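Local coordinates for pyrethroid hydrolase (Sphingobium faniae, PDB 5Y57), which hydrolyses the ester bond of pyrethroid insecticides such as cypermethrin and permethrin, releasing the alcohol and the cyclopropanecarboxylic acid, at residues I73-S78 with I99-V104; Y196-D201 with V223-A228. All blocks are in the same frame, centred on the assembly; numbering follows the deposited sequence. Where two conformers were deposited one is given.

Contact 1: I73-S78 with I99-V104; sequences ILLGHS and IYLTAV. With PMS (phenylmethanesulfonic acid), chain G.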
loop_
_atom_site.group_PDB
_atom_site.type_symbol
_atom_site.label_atom_id
_atom_site.label_comp_id
_atom_site.label_asym_id
_atom_site.label_seq_id
_atom_site.Cartn_x
_atom_site.Cartn_y
_atom_site.Cartn_z
ATOM N N ILE A 73 8.093 -11.052 0.853
ATOM C CA ILE A 73 7.341 -10.179 1.748
ATOM C C ILE A 73 6.631 -9.132 0.888
ATOM O O ILE A 73 7.258 -8.493 0.037
ATOM C CB ILE A 73 8.266 -9.504 2.780
ATOM C CG1 ILE A 73 9.024 -10.553 3.610
ATOM C CG2 ILE A 73 7.473 -8.562 3.673
ATOM C CD1 ILE A 73 8.145 -11.353 4.555
ATOM N N LEU A 74 5.329 -8.967 1.093
ATOM C CA LEU A 74 4.563 -7.961 0.366
ATOM C C LEU A 74 4.243 -6.827 1.319
ATOM O O LEU A 74 3.654 -7.050 2.392
ATOM C CB LEU A 74 3.291 -8.558 -0.233
ATOM C CG LEU A 74 3.439 -9.823 -1.091
ATOM C CD1 LEU A 74 2.098 -10.238 -1.699
ATOM C CD2 LEU A 74 4.534 -9.642 -2.178
ATOM N N LEU A 75 4.687 -5.631 0.966
ATOM C CA LEU A 75 4.286 -4.416 1.651
ATOM C C LEU A 75 3.370 -3.622 0.730
ATOM O O LEU A 75 3.680 -3.422 -0.454
ATOM C CB LEU A 75 5.500 -3.575 2.059
ATOM C CG LEU A 75 5.286 -2.244 2.776
ATOM C CD1 LEU A 75 6.514 -1.882 3.592
ATOM C CD2 LEU A 75 4.976 -1.090 1.803
ATOM N N GLY A 76 2.270 -3.168 1.277
ATOM C CA GLY A 76 1.378 -2.255 0.582
ATOM C C GLY A 76 1.335 -0.951 1.349
ATOM O O GLY A 76 1.382 -0.956 2.584
ATOM N N HIS A 77 1.315 0.163 0.620
ATOM C CA HIS A 77 1.120 1.469 1.242
ATOM C C HIS A 77 -0.243 2.025 0.844
ATOM O O HIS A 77 -0.610 2.002 -0.341
ATOM C CB HIS A 77 2.221 2.459 0.864
ATOM C CG HIS A 77 1.926 3.876 1.261
ATOM N ND1 HIS A 77 1.576 4.844 0.340
ATOM C CD2 HIS A 77 1.915 4.490 2.468
ATOM C CE1 HIS A 77 1.380 5.993 0.957
ATOM N NE2 HIS A 77 1.547 5.799 2.253
ATOM N N SER A 78 -0.951 2.630 1.802
ATOM C CA SER A 78 -2.207 3.331 1.517
ATOM C C SER A 78 -3.125 2.339 0.816
ATOM O O SER A 78 -3.349 1.245 1.359
ATOM C CB SER A 78 -1.876 4.604 0.718
ATOM O OG SER A 78 -2.913 5.566 0.707
ATOM N N ILE A 99 2.889 -6.772 4.941
ATOM C CA ILE A 99 3.109 -5.530 5.658
ATOM C C ILE A 99 2.132 -4.479 5.151
ATOM O O ILE A 99 2.193 -4.074 3.977
ATOM C CB ILE A 99 4.534 -5.009 5.520
ATOM C CG1 ILE A 99 5.555 -6.005 6.065
ATOM C CG2 ILE A 99 4.672 -3.708 6.259
ATOM C CD1 ILE A 99 6.933 -5.361 6.080
ATOM N N TYR A 100 1.296 -3.997 6.049
ATOM C CA TYR A 100 0.341 -2.924 5.776
ATOM C C TYR A 100 0.908 -1.626 6.351
ATOM O O TYR A 100 0.879 -1.391 7.560
ATOM C CB TYR A 100 -1.022 -3.269 6.367
ATOM C CG TYR A 100 -1.641 -4.479 5.735
ATOM C CD1 TYR A 100 -1.270 -5.755 6.131
ATOM C CD2 TYR A 100 -2.582 -4.352 4.729
ATOM C CE1 TYR A 100 -1.819 -6.868 5.555
ATOM C CE2 TYR A 100 -3.131 -5.468 4.134
ATOM C CZ TYR A 100 -2.741 -6.723 4.555
ATOM O OH TYR A 100 -3.298 -7.846 4.001
ATOM N N LEU A 101 1.425 -0.783 5.481
ATOM C CA LEU A 101 2.030 0.480 5.874
ATOM C C LEU A 101 1.033 1.620 5.706
ATOM O O LEU A 101 0.839 2.103 4.582
ATOM C CB LEU A 101 3.264 0.745 5.018
ATOM C CG LEU A 101 3.994 2.073 5.197
ATOM C CD1 LEU A 101 4.206 2.313 6.675
ATOM C CD2 LEU A 101 5.336 1.870 4.515
ATOM N N THR A 102 0.503 2.125 6.824
ATOM C CA THR A 102 -0.705 2.966 6.877
ATOM C C THR A 102 -1.589 2.668 5.668
ATOM O O THR A 102 -1.870 3.507 4.794
ATOM C CB THR A 102 -0.342 4.444 7.078
ATOM O OG1 THR A 102 -1.524 5.196 7.387
ATOM C CG2 THR A 102 0.424 5.062 5.862
ATOM N N ALA A 103 -1.986 1.414 5.596
ATOM C CA ALA A 103 -2.564 0.831 4.404
ATOM C C ALA A 103 -3.961 0.326 4.719
ATOM O O ALA A 103 -4.330 0.145 5.878
ATOM C CB ALA A 103 -1.694 -0.317 3.875
ATOM N N VAL A 104 -4.725 0.071 3.663
ATOM C CA VAL A 104 -6.090 -0.411 3.798
ATOM C C VAL A 104 -6.037 -1.902 4.112
ATOM O O VAL A 104 -5.653 -2.721 3.275
ATOM C CB VAL A 104 -6.915 -0.121 2.538
ATOM C CG1 VAL A 104 -8.329 -0.568 2.734
ATOM C CG2 VAL A 104 -6.892 1.352 2.256
HETATM C C PMS G . -5.106 6.383 0.245
HETATM S S PMS G . -3.647 6.147 -0.548
HETATM C C1 PMS G . -6.229 7.087 -0.484
HETATM C C2 PMS G . -5.983 7.925 -1.560
HETATM C C3 PMS G . -7.044 8.553 -2.209
HETATM C C4 PMS G . -8.338 8.336 -1.773
HETATM C C5 PMS G . -8.579 7.487 -0.695
HETATM C C6 PMS G . -7.528 6.870 -0.041
HETATM O O2S PMS G . -3.661 5.169 -1.592
HETATM O O1S PMS G . -2.959 7.337 -0.962
#
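Leu75 and Leu101 both swing CG opposite the backbone N (chi1 179° and 176°), and this brings their CD2 methyls together at 4.0 Å on the face of the sheet that also carries Ile99 and His77. Leu75 CD1 meets Ile99 CG2 at 3.7 Å, the two side chains crossing at a slant, and helix 237-248 closes over the pair through Ile244. An alanine in place of Leu75 would probably open a gap beneath Ile244 and leave Ile99 CG2 and Leu101 CD2 without their neighbour. Underneath, the parallel ladder is regular: Ile99 N donates to Leu74 O, Gly76 N to Ile99 O at 2.8 Å, nearly in line with the carbonyl, and Leu101 N to Gly76 O. Gly76 O also has Ala103 CB against it at 3.4 Å. Thr102 CG2 lies 3.8 Å from His77 CD2, the side chains running the same way; His77 NE2 is hydrogen-bonded to His230 O, and Thr102 OG1 to Asp202 OD2. The chain turns sharply at Ser78, whose positive phi (55°) marks the strained turn. Ser78 N makes two weak hydrogen bonds, to Leu101 O and Thr102 O, while Val104 N reaches Ser78 O at 2.9 Å from above the carbonyl plane. Ser78, modelled in two conformers, has OG covalently joined to the sulfur of phenylmethanesulfonic acid at 1.6 Å, and the sulfonyl is hydrogen-bonded to the backbone N of Ala12 and Leu79. Gly76, Ser78 and Gly80 fit the GxSxG nucleophile elbow of the alpha/beta hydrolase fold, between strand 71-77 and helix 80-90.

Contact 2: Y196-D201 with V223-A228; sequences YIEALD and VVSLPA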
loop_
_atom_site.group_PDB
_atom_site.type_symbol
_atom_site.label_atom_id
_atom_site.label_comp_id
_atom_site.label_asym_id
_atom_site.label_seq_id
_atom_site.Cartn_x
_atom_site.Cartn_y
_atom_site.Cartn_z
ATOM N N TYR A 196 1.070 -4.513 10.771
ATOM C CA TYR A 196 0.598 -3.169 10.471
ATOM C C TYR A 196 1.615 -2.172 11.002
ATOM O O TYR A 196 1.923 -2.179 12.200
ATOM C CB TYR A 196 -0.783 -2.886 11.078
ATOM C CG TYR A 196 -1.523 -1.777 10.342
ATOM C CD1 TYR A 196 -1.308 -0.451 10.649
ATOM C CD2 TYR A 196 -2.425 -2.075 9.328
ATOM C CE1 TYR A 196 -1.972 0.551 9.986
ATOM C CE2 TYR A 196 -3.100 -1.082 8.660
ATOM C CZ TYR A 196 -2.873 0.230 8.990
ATOM O OH TYR A 196 -3.554 1.211 8.309
ATOM N N ILE A 197 2.160 -1.346 10.110
ATOM C CA ILE A 197 3.041 -0.240 10.479
ATOM C C ILE A 197 2.190 1.016 10.473
ATOM O O ILE A 197 1.807 1.508 9.404
ATOM C CB ILE A 197 4.248 -0.106 9.528
ATOM C CG1 ILE A 197 5.056 -1.400 9.471
ATOM C CG2 ILE A 197 5.151 1.063 9.951
ATOM C CD1 ILE A 197 6.400 -1.281 8.681
ATOM N N GLU A 198 1.875 1.515 11.667
ATOM C CA GLU A 198 1.060 2.706 11.845
ATOM C C GLU A 198 1.865 3.951 11.525
ATOM O O GLU A 198 3.067 4.028 11.791
ATOM C CB GLU A 198 0.544 2.839 13.287
ATOM C CG GLU A 198 -0.590 1.922 13.688
ATOM C CD GLU A 198 -0.875 1.982 15.195
ATOM O OE1 GLU A 198 -0.157 2.684 15.943
ATOM O OE2 GLU A 198 -1.818 1.308 15.628
ATOM N N ALA A 199 1.177 4.948 10.987
ATOM C CA ALA A 199 1.739 6.279 10.800
ATOM C C ALA A 199 0.944 7.197 11.715
ATOM O O ALA A 199 -0.173 7.602 11.371
ATOM C CB ALA A 199 1.674 6.700 9.336
ATOM N N LEU A 200 1.526 7.522 12.878
ATOM C CA LEU A 200 0.762 8.130 13.963
ATOM C C LEU A 200 0.146 9.458 13.557
ATOM O O LEU A 200 -0.968 9.773 13.984
ATOM C CB LEU A 200 1.648 8.297 15.203
ATOM C CG LEU A 200 2.035 6.973 15.869
ATOM C CD1 LEU A 200 3.286 7.063 16.692
ATOM C CD2 LEU A 200 0.894 6.541 16.746
ATOM N N ASP A 201 0.821 10.229 12.703
ATOM C CA ASP A 201 0.391 11.586 12.400
ATOM C C ASP A 201 -0.213 11.732 11.009
ATOM O O ASP A 201 -0.267 12.849 10.495
ATOM C CB ASP A 201 1.550 12.570 12.568
ATOM C CG ASP A 201 2.119 12.575 13.978
ATOM O OD1 ASP A 201 1.432 12.131 14.916
ATOM O OD2 ASP A 201 3.266 13.048 14.161
ATOM N N VAL A 223 1.828 -5.040 15.372
ATOM C CA VAL A 223 1.811 -3.596 15.152
ATOM C C VAL A 223 3.162 -3.008 15.505
ATOM O O VAL A 223 3.699 -3.267 16.587
ATOM C CB VAL A 223 0.712 -2.890 15.972
ATOM C CG1 VAL A 223 0.554 -1.430 15.519
ATOM C CG2 VAL A 223 -0.579 -3.631 15.859
ATOM N N VAL A 224 3.702 -2.209 14.603
ATOM C CA VAL A 224 4.730 -1.242 14.942
ATOM C C VAL A 224 4.177 0.139 14.605
ATOM O O VAL A 224 3.415 0.314 13.643
ATOM C CB VAL A 224 6.068 -1.517 14.209
ATOM C CG1 VAL A 224 6.407 -2.973 14.258
ATOM C CG2 VAL A 224 5.995 -1.086 12.798
ATOM N N SER A 225 4.551 1.122 15.408
ATOM C CA SER A 225 4.087 2.493 15.245
ATOM C C SER A 225 5.258 3.402 14.883
ATOM O O SER A 225 6.367 3.247 15.416
ATOM C CB SER A 225 3.415 2.972 16.532
ATOM O OG SER A 225 2.452 2.020 16.941
ATOM N N LEU A 226 5.021 4.335 13.947
ATOM C CA LEU A 226 6.055 5.300 13.626
ATOM C C LEU A 226 5.524 6.714 13.785
ATOM O O LEU A 226 4.359 6.977 13.468
ATOM C CB LEU A 226 6.572 5.130 12.189
ATOM C CG LEU A 226 7.064 3.813 11.607
ATOM C CD1 LEU A 226 7.339 4.025 10.103
ATOM C CD2 LEU A 226 8.324 3.419 12.264
ATOM N N PRO A 227 6.364 7.656 14.209
ATOM C CA PRO A 227 5.951 9.056 14.347
ATOM C C PRO A 227 5.933 9.831 13.038
ATOM O O PRO A 227 6.456 10.936 12.951
ATOM C CB PRO A 227 6.989 9.621 15.320
ATOM C CG PRO A 227 8.164 8.673 15.274
ATOM C CD PRO A 227 7.810 7.485 14.436
ATOM N N ALA A 228 5.301 9.255 12.019
ATOM C CA ALA A 228 5.287 9.802 10.671
ATOM C C ALA A 228 3.879 10.237 10.297
ATOM O O ALA A 228 2.900 9.887 10.954
ATOM C CB ALA A 228 5.782 8.782 9.646
#
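A carboxylate and a hydroxyl from neighbouring parallel strands meet on one face of the sheet, near its edge: Ser225 OG donates to Glu198 OE1 at 2.9 Å, arriving 52° above the carboxylate plane. Glu198 gets there with CG opposite its own carbonyl carbon (chi1 -75°) and the chain extended beyond, so that it crosses Val223 at a slant and OE2 lies 3.6 Å from Val223 CG1. That second oxygen is gripped by helix 207-216, in a salt bridge with Arg211 and a hydrogen bond from Gln214, and the opposing charge probably favours the ionised form. The helix is the crossover of a beta-alpha-beta unit, strand 194-199, helix 207-216, strand 222-226, which ends the central parallel sheet of the alpha/beta hydrolase fold. On the other face, Ile197 and Val224 lie side by side, CG1 to CG2 at 3.5 Å, tighter than usual for two carbons; Leu226 CD1 crosses to Ile197 CG2 at 3.7 Å, and Leu240 of helix 237-248 packs on both Ile197 and Leu226. Donors alternate between the strands: Val224 N to Tyr196 O, Glu198 N to Val224 O and Leu226 N to Glu198 O, then, past the strand, Leu200 N to Leu226 O at 2.9 Å. Pro227 centres an inverse gamma turn, after which Asp201 N donates to Ala228 O at 2.7 Å.

Overall arrangement
Contacts 1 and 2 belong to one parallel sheet, their centres 11 Å apart, with strands 95-101 and 194-199 as neighbours. Tyr100 O and Ile197 N, 2.9 Å apart, probably form a hydrogen bond between these two neighbouring strands. Tyr196 OH reaches Ala103 O at 2.8 Å, and its ring packs against Tyr100, so a side chain of contact 2 is tied directly to the 99-104 segment. Both contacts lead at their C-terminal ends to the active site. Contact 1 supplies Ser78, which carries the sulfonyl group, while the loops following the strands of contact 2 lead to Asp202 and His230, probably the acid and the histidine of the charge relay system.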